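Local coordinates for protein esterase TesA (Pseudomonas aeruginosa, PDB 4JGG) that hydrolyses carboxylic esters, acting best on Tween detergents and short-chain p-nitrophenyl esters, with weak thioesterase activity toward palmitoyl-coenzyme A, at residues L47-R50 / L51-G55; P134-G137 / P138-E142; Q175-G178 / I179-A182. One frame throughout, in Å; residues are numbered along the deposited sequence.

Contact 1. Residues L47-R50 / L51-G55; sequences LQKR and LADEG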
ATOM      1  N   LEU A  47       7.576  -4.550  -9.654  1.00 11.31           N
ATOM      2  CA  LEU A  47       7.059  -3.320 -10.230  1.00 11.29           C
ATOM      3  C   LEU A  47       8.178  -2.634 -11.006  1.00 13.54           C
ATOM      4  O   LEU A  47       7.995  -2.218 -12.156  1.00 12.28           O
ATOM      5  CB  LEU A  47       6.527  -2.387  -9.132  1.00 10.88           C
ATOM      6  CG  LEU A  47       6.124  -0.976  -9.582  1.00 13.33           C
ATOM      7  CD1 LEU A  47       5.107  -1.035 -10.712  1.00 12.60           C
ATOM      8  CD2 LEU A  47       5.592  -0.115  -8.427  1.00  9.52           C
ATOM      9  N   GLN A  48       9.347  -2.531 -10.379  1.00 12.75           N
ATOM     10  CA  GLN A  48      10.463  -1.822 -11.003  1.00 14.75           C
ATOM     11  C   GLN A  48      10.887  -2.525 -12.285  1.00 16.55           C
ATOM     12  O   GLN A  48      11.218  -1.884 -13.271  1.00 15.73           O
ATOM     13  CB  GLN A  48      11.652  -1.689 -10.047  1.00 16.19           C
ATOM     14  CG  GLN A  48      12.863  -0.994 -10.667  1.00 16.67           C
ATOM     15  CD  GLN A  48      12.607   0.473 -11.012  1.00 20.30           C
ATOM     16  OE1 GLN A  48      13.058   1.380 -10.299  1.00 19.57           O
ATOM     17  NE2 GLN A  48      11.893   0.711 -12.114  1.00 17.14           N
ATOM     18  N   LYS A  49      10.867  -3.850 -12.266  1.00 16.55           N
ATOM     19  CA  LYS A  49      11.265  -4.615 -13.427  1.00 15.38           C
ATOM     20  C   LYS A  49      10.243  -4.498 -14.563  1.00 18.74           C
ATOM     21  O   LYS A  49      10.607  -4.519 -15.739  1.00 19.66           O
ATOM     22  CB  LYS A  49      11.485  -6.074 -13.048  1.00 16.14           C
ATOM     23  CG  LYS A  49      11.459  -7.016 -14.225  1.00 18.41           C
ATOM     24  CD  LYS A  49      12.289  -8.254 -13.951  1.00 20.95           C
ATOM     25  CE  LYS A  49      12.280  -9.192 -15.149  1.00 29.48           C
ATOM     26  NZ  LYS A  49      12.989  -8.604 -16.326  1.00 27.93           N
ATOM     27  N   ARG A  50       8.970  -4.368 -14.217  1.00 15.12           N
ATOM     28  CA  ARG A  50       7.937  -4.189 -15.229  1.00 15.66           C
ATOM     29  C   ARG A  50       7.987  -2.790 -15.820  1.00 16.95           C
ATOM     30  O   ARG A  50       7.677  -2.595 -16.985  1.00 16.81           O
ATOM     31  CB  ARG A  50       6.532  -4.470 -14.680  1.00 13.70           C
ATOM     32  CG  ARG A  50       5.448  -4.190 -15.727  1.00 15.87           C
ATOM     33  CD  ARG A  50       4.065  -4.614 -15.274  1.00 15.84           C
ATOM     34  NE  ARG A  50       3.922  -6.061 -15.140  1.00 12.55           N
ATOM     35  CZ  ARG A  50       2.796  -6.652 -14.749  1.00 13.29           C
ATOM     36  NH1 ARG A  50       1.719  -5.919 -14.475  1.00 11.03           N
ATOM     37  NH2 ARG A  50       2.744  -7.971 -14.641  1.00 13.69           N
ATOM     38  N   LEU A  51       8.375  -1.810 -15.014  1.00 15.71           N
ATOM     39  CA  LEU A  51       8.495  -0.458 -15.518  1.00 14.90           C
ATOM     40  C   LEU A  51       9.643  -0.428 -16.517  1.00 19.28           C
ATOM     41  O   LEU A  51       9.533   0.155 -17.588  1.00 18.93           O
ATOM     42  CB  LEU A  51       8.758   0.526 -14.379  1.00 14.56           C
ATOM     43  CG  LEU A  51       7.578   0.818 -13.453  1.00 13.85           C
ATOM     44  CD1 LEU A  51       8.004   1.715 -12.281  1.00 13.00           C
ATOM     45  CD2 LEU A  51       6.432   1.439 -14.235  1.00 14.79           C
ATOM     46  N   ALA A  52      10.746  -1.073 -16.155  1.00 18.52           N
ATOM     47  CA  ALA A  52      11.901  -1.160 -17.032  1.00 18.81           C
ATOM     48  C   ALA A  52      11.536  -1.867 -18.334  1.00 18.18           C
ATOM     49  O   ALA A  52      11.839  -1.374 -19.414  1.00 19.58           O
ATOM     50  CB  ALA A  52      13.030  -1.880 -16.340  1.00 20.09           C
ATOM     51  N   ASP A  53      10.871  -3.014 -18.227  1.00 16.93           N
ATOM     52  CA  ASP A  53      10.552  -3.812 -19.406  1.00 19.94           C
ATOM     53  C   ASP A  53       9.621  -3.111 -20.379  1.00 24.90           C
ATOM     54  O   ASP A  53       9.796  -3.205 -21.595  1.00 24.06           O
ATOM     55  CB  ASP A  53       9.951  -5.158 -19.017  1.00 21.21           C
ATOM     56  CG  ASP A  53      10.958  -6.074 -18.390  1.00 21.09           C
ATOM     57  OD1 ASP A  53      12.167  -5.782 -18.494  1.00 19.47           O
ATOM     58  OD2 ASP A  53      10.539  -7.086 -17.792  1.00 22.05           O
ATOM     59  N   GLU A  54       8.612  -2.430 -19.853  1.00 21.50           N
ATOM     60  CA  GLU A  54       7.636  -1.808 -20.735  1.00 22.12           C
ATOM     61  C   GLU A  54       8.067  -0.403 -21.136  1.00 21.33           C
ATOM     62  O   GLU A  54       7.278   0.384 -21.655  1.00 22.84           O
ATOM     63  CB  GLU A  54       6.255  -1.825 -20.089  1.00 18.26           C
ATOM     64  CG  GLU A  54       5.856  -3.212 -19.634  1.00 22.15           C
ATOM     65  CD  GLU A  54       4.372  -3.353 -19.422  1.00 17.64           C
ATOM     66  OE1 GLU A  54       3.653  -2.360 -19.653  1.00 19.43           O
ATOM     67  OE2 GLU A  54       3.931  -4.450 -19.017  1.00 20.14           O
ATOM     68  N   GLY A  55       9.334  -0.097 -20.887  1.00 22.98           N
ATOM     69  CA  GLY A  55       9.913   1.156 -21.333  1.00 23.60           C
ATOM     70  C   GLY A  55       9.377   2.377 -20.623  1.00 24.36           C
ATOM     71  O   GLY A  55       9.242   3.433 -21.227  1.00 24.00           O
TER

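Contact 2. Residues P134-G137 / P138-E142; sequences PNYG and PRYIE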
ATOM      1  N   PRO A 134     -11.169 -13.135   6.898  1.00 21.08           N
ATOM      2  CA  PRO A 134     -12.593 -13.384   7.136  1.00 21.90           C
ATOM      3  C   PRO A 134     -12.959 -13.613   8.604  1.00 24.00           C
ATOM      4  O   PRO A 134     -14.039 -13.189   9.023  1.00 25.22           O
ATOM      5  CB  PRO A 134     -12.850 -14.661   6.330  1.00 23.14           C
ATOM      6  CG  PRO A 134     -11.907 -14.569   5.210  1.00 24.48           C
ATOM      7  CD  PRO A 134     -10.652 -13.969   5.800  1.00 22.93           C
ATOM      8  N   ASN A 135     -12.092 -14.271   9.372  1.00 23.62           N
ATOM      9  CA  ASN A 135     -12.383 -14.551  10.781  1.00 21.56           C
ATOM     10  C   ASN A 135     -12.572 -13.307  11.661  1.00 27.41           C
ATOM     11  O   ASN A 135     -12.991 -13.414  12.820  1.00 21.53           O
ATOM     12  CB  ASN A 135     -11.314 -15.474  11.391  1.00 27.90           C
ATOM     13  CG  ASN A 135      -9.916 -14.855  11.379  1.00 26.72           C
ATOM     14  OD1 ASN A 135      -9.320 -14.664  10.315  1.00 29.23           O
ATOM     15  ND2 ASN A 135      -9.382 -14.561  12.564  1.00 23.09           N
ATOM     16  N   TYR A 136     -12.252 -12.128  11.125  1.00 23.60           N
ATOM     17  CA  TYR A 136     -12.519 -10.887  11.855  1.00 22.30           C
ATOM     18  C   TYR A 136     -14.006 -10.510  11.740  1.00 23.25           C
ATOM     19  O   TYR A 136     -14.531  -9.740  12.539  1.00 17.75           O
ATOM     20  CB  TYR A 136     -11.588  -9.758  11.381  1.00 25.02           C
ATOM     21  CG  TYR A 136     -10.169  -9.913  11.894  1.00 23.86           C
ATOM     22  CD1 TYR A 136      -9.647  -9.043  12.853  1.00 23.27           C
ATOM     23  CD2 TYR A 136      -9.366 -10.959  11.456  1.00 24.39           C
ATOM     24  CE1 TYR A 136      -8.347  -9.199  13.340  1.00 20.23           C
ATOM     25  CE2 TYR A 136      -8.072 -11.122  11.934  1.00 23.61           C
ATOM     26  CZ  TYR A 136      -7.572 -10.245  12.871  1.00 19.76           C
ATOM     27  OH  TYR A 136      -6.290 -10.427  13.335  1.00 17.37           O
ATOM     28  N   GLY A 137     -14.688 -11.076  10.747  1.00 24.99           N
ATOM     29  CA  GLY A 137     -16.111 -10.818  10.564  1.00 22.08           C
ATOM     30  C   GLY A 137     -16.344  -9.537   9.789  1.00 21.55           C
ATOM     31  O   GLY A 137     -15.613  -8.563   9.970  1.00 21.43           O
ATOM     32  N   PRO A 138     -17.365  -9.534   8.919  1.00 22.34           N
ATOM     33  CA  PRO A 138     -17.636  -8.439   7.982  1.00 23.34           C
ATOM     34  C   PRO A 138     -17.692  -7.058   8.634  1.00 21.26           C
ATOM     35  O   PRO A 138     -17.170  -6.104   8.064  1.00 18.35           O
ATOM     36  CB  PRO A 138     -19.010  -8.803   7.410  1.00 25.03           C
ATOM     37  CG  PRO A 138     -19.098 -10.268   7.554  1.00 27.95           C
ATOM     38  CD  PRO A 138     -18.347 -10.628   8.787  1.00 21.28           C
ATOM     39  N   ARG A 139     -18.315  -6.939   9.800  1.00 21.82           N
ATOM     40  CA  ARG A 139     -18.458  -5.623  10.406  1.00 20.49           C
ATOM     41  C   ARG A 139     -17.098  -5.010  10.771  1.00 18.25           C
ATOM     42  O   ARG A 139     -16.880  -3.819  10.572  1.00 19.56           O
ATOM     43  CB  ARG A 139     -19.380  -5.666  11.628  1.00 23.03           C
ATOM     44  CG  ARG A 139     -19.332  -4.381  12.447  1.00 25.83           C
ATOM     45  CD  ARG A 139     -20.369  -4.352  13.560  1.00 32.54           C
ATOM     46  NE  ARG A 139     -21.696  -3.998  13.060  1.00 38.51           N
ATOM     47  CZ  ARG A 139     -22.132  -2.749  12.911  1.00 40.24           C
ATOM     48  NH1 ARG A 139     -21.347  -1.726  13.221  1.00 38.53           N
ATOM     49  NH2 ARG A 139     -23.355  -2.524  12.448  1.00 40.59           N
ATOM     50  N   TYR A 140     -16.188  -5.827  11.294  1.00 14.50           N
ATOM     51  CA  TYR A 140     -14.870  -5.344  11.695  1.00 18.96           C
ATOM     52  C   TYR A 140     -14.083  -5.049  10.432  1.00 17.61           C
ATOM     53  O   TYR A 140     -13.573  -3.947  10.238  1.00 16.38           O
ATOM     54  CB  TYR A 140     -14.143  -6.400  12.535  1.00 19.42           C
ATOM     55  CG  TYR A 140     -12.866  -5.924  13.189  1.00 21.09           C
ATOM     56  CD1 TYR A 140     -12.850  -5.526  14.525  1.00 19.09           C
ATOM     57  CD2 TYR A 140     -11.670  -5.893  12.480  1.00 19.64           C
ATOM     58  CE1 TYR A 140     -11.672  -5.089  15.130  1.00 21.27           C
ATOM     59  CE2 TYR A 140     -10.496  -5.467  13.075  1.00 18.06           C
ATOM     60  CZ  TYR A 140     -10.499  -5.064  14.391  1.00 20.31           C
ATOM     61  OH  TYR A 140      -9.320  -4.644  14.972  1.00 17.73           O
ATOM     62  N   ILE A 141     -14.007  -6.058   9.577  1.00 14.92           N
ATOM     63  CA  ILE A 141     -13.357  -5.939   8.287  1.00 17.95           C
ATOM     64  C   ILE A 141     -13.780  -4.669   7.572  1.00 18.21           C
ATOM     65  O   ILE A 141     -12.929  -3.910   7.121  1.00 17.96           O
ATOM     66  CB  ILE A 141     -13.663  -7.156   7.405  1.00 16.78           C
ATOM     67  CG1 ILE A 141     -13.046  -8.414   8.030  1.00 21.62           C
ATOM     68  CG2 ILE A 141     -13.146  -6.932   5.988  1.00 18.28           C
ATOM     69  CD1 ILE A 141     -13.644  -9.722   7.534  1.00 21.55           C
ATOM     70  N   GLU A 142     -15.089  -4.440   7.476  1.00 17.56           N
ATOM     71  CA  GLU A 142     -15.610  -3.294   6.731  1.00 21.44           C
ATOM     72  C   GLU A 142     -15.301  -1.968   7.417  1.00 20.60           C
ATOM     73  O   GLU A 142     -15.096  -0.958   6.751  1.00 19.90           O
ATOM     74  CB  GLU A 142     -17.116  -3.422   6.517  1.00 18.34           C
TER
HETATM   75  O   HOH W   1     -16.588  -8.183  12.764  1.00 17.87           O

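Contact 3. Residues Q175-G178 / I179-A182; sequences QADG and IHPA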
ATOM      1  N   GLN A 175       1.444 -16.776   3.840  1.00 13.74           N
ATOM      2  CA  GLN A 175       2.292 -17.521   4.754  1.00 13.71           C
ATOM      3  C   GLN A 175       1.385 -18.036   5.873  1.00 11.79           C
ATOM      4  O   GLN A 175       0.228 -17.634   5.971  1.00 12.74           O
ATOM      5  CB  GLN A 175       3.424 -16.650   5.310  1.00 14.25           C
ATOM      6  CG  GLN A 175       4.302 -16.030   4.214  1.00 12.97           C
ATOM      7  CD  GLN A 175       5.344 -15.071   4.759  1.00 14.60           C
ATOM      8  OE1 GLN A 175       5.843 -15.252   5.867  1.00 19.74           O
ATOM      9  NE2 GLN A 175       5.667 -14.038   3.987  1.00 11.20           N
ATOM     10  N   ALA A 176       1.918 -18.923   6.704  1.00 11.81           N
ATOM     11  CA  ALA A 176       1.138 -19.619   7.736  1.00 16.60           C
ATOM     12  C   ALA A 176       0.359 -18.719   8.712  1.00 14.83           C
ATOM     13  O   ALA A 176      -0.691 -19.120   9.224  1.00 13.08           O
ATOM     14  CB  ALA A 176       2.042 -20.579   8.506  1.00 15.72           C
ATOM     15  N   ASP A 177       0.871 -17.519   8.979  1.00 13.22           N
ATOM     16  CA  ASP A 177       0.222 -16.598   9.927  1.00 12.58           C
ATOM     17  C   ASP A 177      -0.995 -15.924   9.286  1.00 15.91           C
ATOM     18  O   ASP A 177      -1.740 -15.180   9.933  1.00 14.75           O
ATOM     19  CB  ASP A 177       1.230 -15.558  10.478  1.00 11.89           C
ATOM     20  CG  ASP A 177       1.724 -14.589   9.417  1.00 11.26           C
ATOM     21  OD1 ASP A 177       1.071 -14.459   8.368  1.00 14.05           O
ATOM     22  OD2 ASP A 177       2.760 -13.923   9.640  1.00 12.23           O
ATOM     23  N   GLY A 178      -1.202 -16.205   8.004  1.00 14.29           N
ATOM     24  CA  GLY A 178      -2.389 -15.749   7.306  1.00 15.01           C
ATOM     25  C   GLY A 178      -2.513 -14.249   7.138  1.00 14.45           C
ATOM     26  O   GLY A 178      -3.600 -13.750   6.835  1.00 15.38           O
ATOM     27  N   ILE A 179      -1.407 -13.527   7.315  1.00 13.28           N
ATOM     28  CA  ILE A 179      -1.412 -12.079   7.152  1.00 11.09           C
ATOM     29  C   ILE A 179      -0.399 -11.646   6.092  1.00 11.49           C
ATOM     30  O   ILE A 179      -0.697 -10.789   5.264  1.00 10.04           O
ATOM     31  CB  ILE A 179      -1.102 -11.360   8.482  1.00 15.58           C
ATOM     32  CG1 ILE A 179      -2.265 -11.531   9.475  1.00 17.47           C
ATOM     33  CG2 ILE A 179      -0.742  -9.884   8.249  1.00 13.68           C
ATOM     34  CD1 ILE A 179      -3.638 -11.063   8.960  1.00 16.77           C
ATOM     35  N   HIS A 180       0.782 -12.263   6.115  1.00  9.87           N
ATOM     36  CA  HIS A 180       1.898 -11.835   5.274  1.00 14.74           C
ATOM     37  C   HIS A 180       1.982 -12.716   4.041  1.00 11.34           C
ATOM     38  O   HIS A 180       2.284 -13.903   4.155  1.00 13.78           O
ATOM     39  CB  HIS A 180       3.216 -11.898   6.047  1.00  9.84           C
ATOM     40  CG  HIS A 180       3.222 -11.084   7.298  1.00 12.79           C
ATOM     41  ND1 HIS A 180       3.132 -11.645   8.559  1.00 10.11           N
ATOM     42  CD2 HIS A 180       3.280  -9.740   7.495  1.00 11.00           C
ATOM     43  CE1 HIS A 180       3.142 -10.690   9.465  1.00 10.34           C
ATOM     44  NE2 HIS A 180       3.235  -9.528   8.851  1.00 12.57           N
ATOM     45  N   PRO A 181       1.709 -12.142   2.861  1.00 12.06           N
ATOM     46  CA  PRO A 181       1.721 -12.958   1.646  1.00 14.43           C
ATOM     47  C   PRO A 181       3.035 -13.705   1.450  1.00 14.96           C
ATOM     48  O   PRO A 181       4.111 -13.197   1.770  1.00 15.69           O
ATOM     49  CB  PRO A 181       1.496 -11.925   0.539  1.00 11.71           C
ATOM     50  CG  PRO A 181       0.622 -10.903   1.192  1.00 11.69           C
ATOM     51  CD  PRO A 181       1.249 -10.770   2.581  1.00 13.09           C
ATOM     52  N   ALA A 182       2.937 -14.924   0.928  1.00 18.09           N
ATOM     53  CA  ALA A 182       4.112 -15.724   0.631  1.00 12.51           C
ATOM     54  C   ALA A 182       4.701 -15.290  -0.713  1.00 13.69           C
ATOM     55  O   ALA A 182       4.166 -14.416  -1.379  1.00 12.62           O
ATOM     56  CB  ALA A 182       3.746 -17.193   0.602  1.00 12.90           C
TER

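Contact 1. Residues L47-R50 / L51-G55
Lys49 with Asp53, Arg50 with Glu54 and Leu47 with Leu51 are the i to i+4 pairs of the last turns of helix 43-53, an amphipathic helix that ends in a Schellman motif. Its solvent side carries the salt bridge: NZ of Lys49 reaches OD2 of Asp53 at 3.2 Å, on the syn lone pair of that oxygen. The lysine chain runs extended as far as CE and then turns at its last torsion (chi4 67°), which brings the ammonium group round to OD2. Arg50 and Glu54 lie alongside each other and point the same way, yet their charges do not pair. OE2 of Glu54 rests on the aliphatic part of the arginine, 3.6 Å from CG, and stands well out of the guanidinium plane, 4.2 Å from NE, so attraction there is probably only general. The guanidinium has another partner, a cation-pi contact with Trp194 of helix 186-197. On the inner side CD1 of Leu47 meets CG of Leu51 at 4.1 Å, and both leucines continue onto Leu24 of strand 23-28 and onto Trp194. Gln48 crosses Leu51 at about a right angle, NE2 3.9 Å from CB of Leu51; the amide itself is held by the backbone of Tyr58 and Val60. Four helical bonds bind the turns, from Leu51 N to Leu47 O through to Glu54 N to Arg50 O (3.0 Å). Glu54 already leaves helical angles, and Gly55, with positive phi, takes the C-prime place: its N bonds Ala52 O at 3.2 Å, while Tyr56 N bonds Leu51 O. This nested pair of bonds, the longer one enclosing the shorter, marks a Schellman C-cap, here closing a helix that packs on the parallel sheet of an SGNH hydrolase.

Contact 2. Residues P134-G137 / P138-E142
Tyr136, Gly137, Tyr140 and Ile141 meet where a short 3-10 turn, residues 134-136, gives way to helix 138-155. The tight part surrounds the carbonyl of Gly137, the N-cap residue. Its oxygen takes the first helical bond, from Ile141 N at 3.0 Å, and a weak, bent one from Tyr140 N at 3.1 Å. The side chain of Ile141 closes over the same group, with CG1 3.2 Å from Gly137 O and also 3.9 Å from CB of Tyr136. The CG1 branch of Ile141 stands anti to its own carbonyl carbon (chi1 -65°), which sends CD1 back to the N-cap peptide and to Pro134 O. The rings form the looser side. Tyr136 and Tyr140 run side by side in the same direction, but their planes are 47° apart and their centroids 5.6 Å, so they touch only obliquely, CD1 of Tyr136 at 3.7 Å from CE2 of Tyr140. The phenol of Tyr140 is turned to another part of the fold, where OH bonds the carbonyl of Gly98. A water bridges the turn, giving a hydrogen to Tyr136 O at 2.6 Å and accepting one from Tyr140 N. Pro138, first in the helix, has no N-H to satisfy. The chemistry thus implies a helix start served by backbone and water: the water supplies Tyr140 N, in the first turn, with a second partner beside the weakly bound carbonyl of Gly137.

Contact 3. Residues Q175-G178 / I179-A182
Asp177 and His180 cross at about a right angle in the Asp-x-x-His motif of the GDSL (SGNH) esterases, on the loop between strand 158-160 and helix 186-197. By similarity both belong to the catalytic triad, with Ser30, whose side chain the histidine touches. The carboxylate and imidazole planes are 56° apart, yet the ring aims well: ND1 gives its hydrogen to OD2 of Asp177 at 2.5 Å, a short bond, with the oxygen at the ring edge and only 5° out of its plane. OD2 is met on its syn side, though somewhat out of the carboxylate plane. The other carboxylate oxygen is gripped by the backbone. OD1 accepts from His180 N on its syn lone pair (3.2 Å) and from Ile179 N on the anti side, at 2.8 Å but tilted from the carboxylate plane. Three bonds thus fix the rotation of the acid. With CG of Asp177 between its own backbone N and carbonyl carbon (chi1 67°), the carboxylate is turned toward the N-H groups of Ile179 and His180. Gly178, with positive phi, closes a type I beta turn that starts at Gln175. That glutamine ties the turn to the backbone of His180 and Pro181: its N bonds His180 O at 3.0 Å, and its extended side chain runs past that carbonyl until NE2 bonds Pro181 O at 2.8 Å. The donor stands above the carbonyl plane there rather than on a lone pair; NE2 also has Leu35 O as a partner. CG of Gln175 packs on CB of Ala182 at 3.8 Å. The imidazole is backed from one side by its sequence neighbour, CG2 of Ile179 lying over the ring centre, 4.0 Å above the plane.

Overall arrangement
Contacts 1, 2 and 3 follow one another in series along a single alpha/beta/alpha domain built on a parallel sheet. Contact 3 holds two members of the probable catalytic triad, and its His180 side chain comes within about 3 Å of that of the third, Ser30. Contact 2 is a neighbour of this site without touching it: the nearest atoms of the two are about 5 Å apart, and the Tyr136 side chain is about 10 Å from those of both Asp177 and His180. Contact 1 is remote, its centre about 27 Å from that of contact 3 and about 36 Å from that of contact 2, which lies on the other side of the chain's centre.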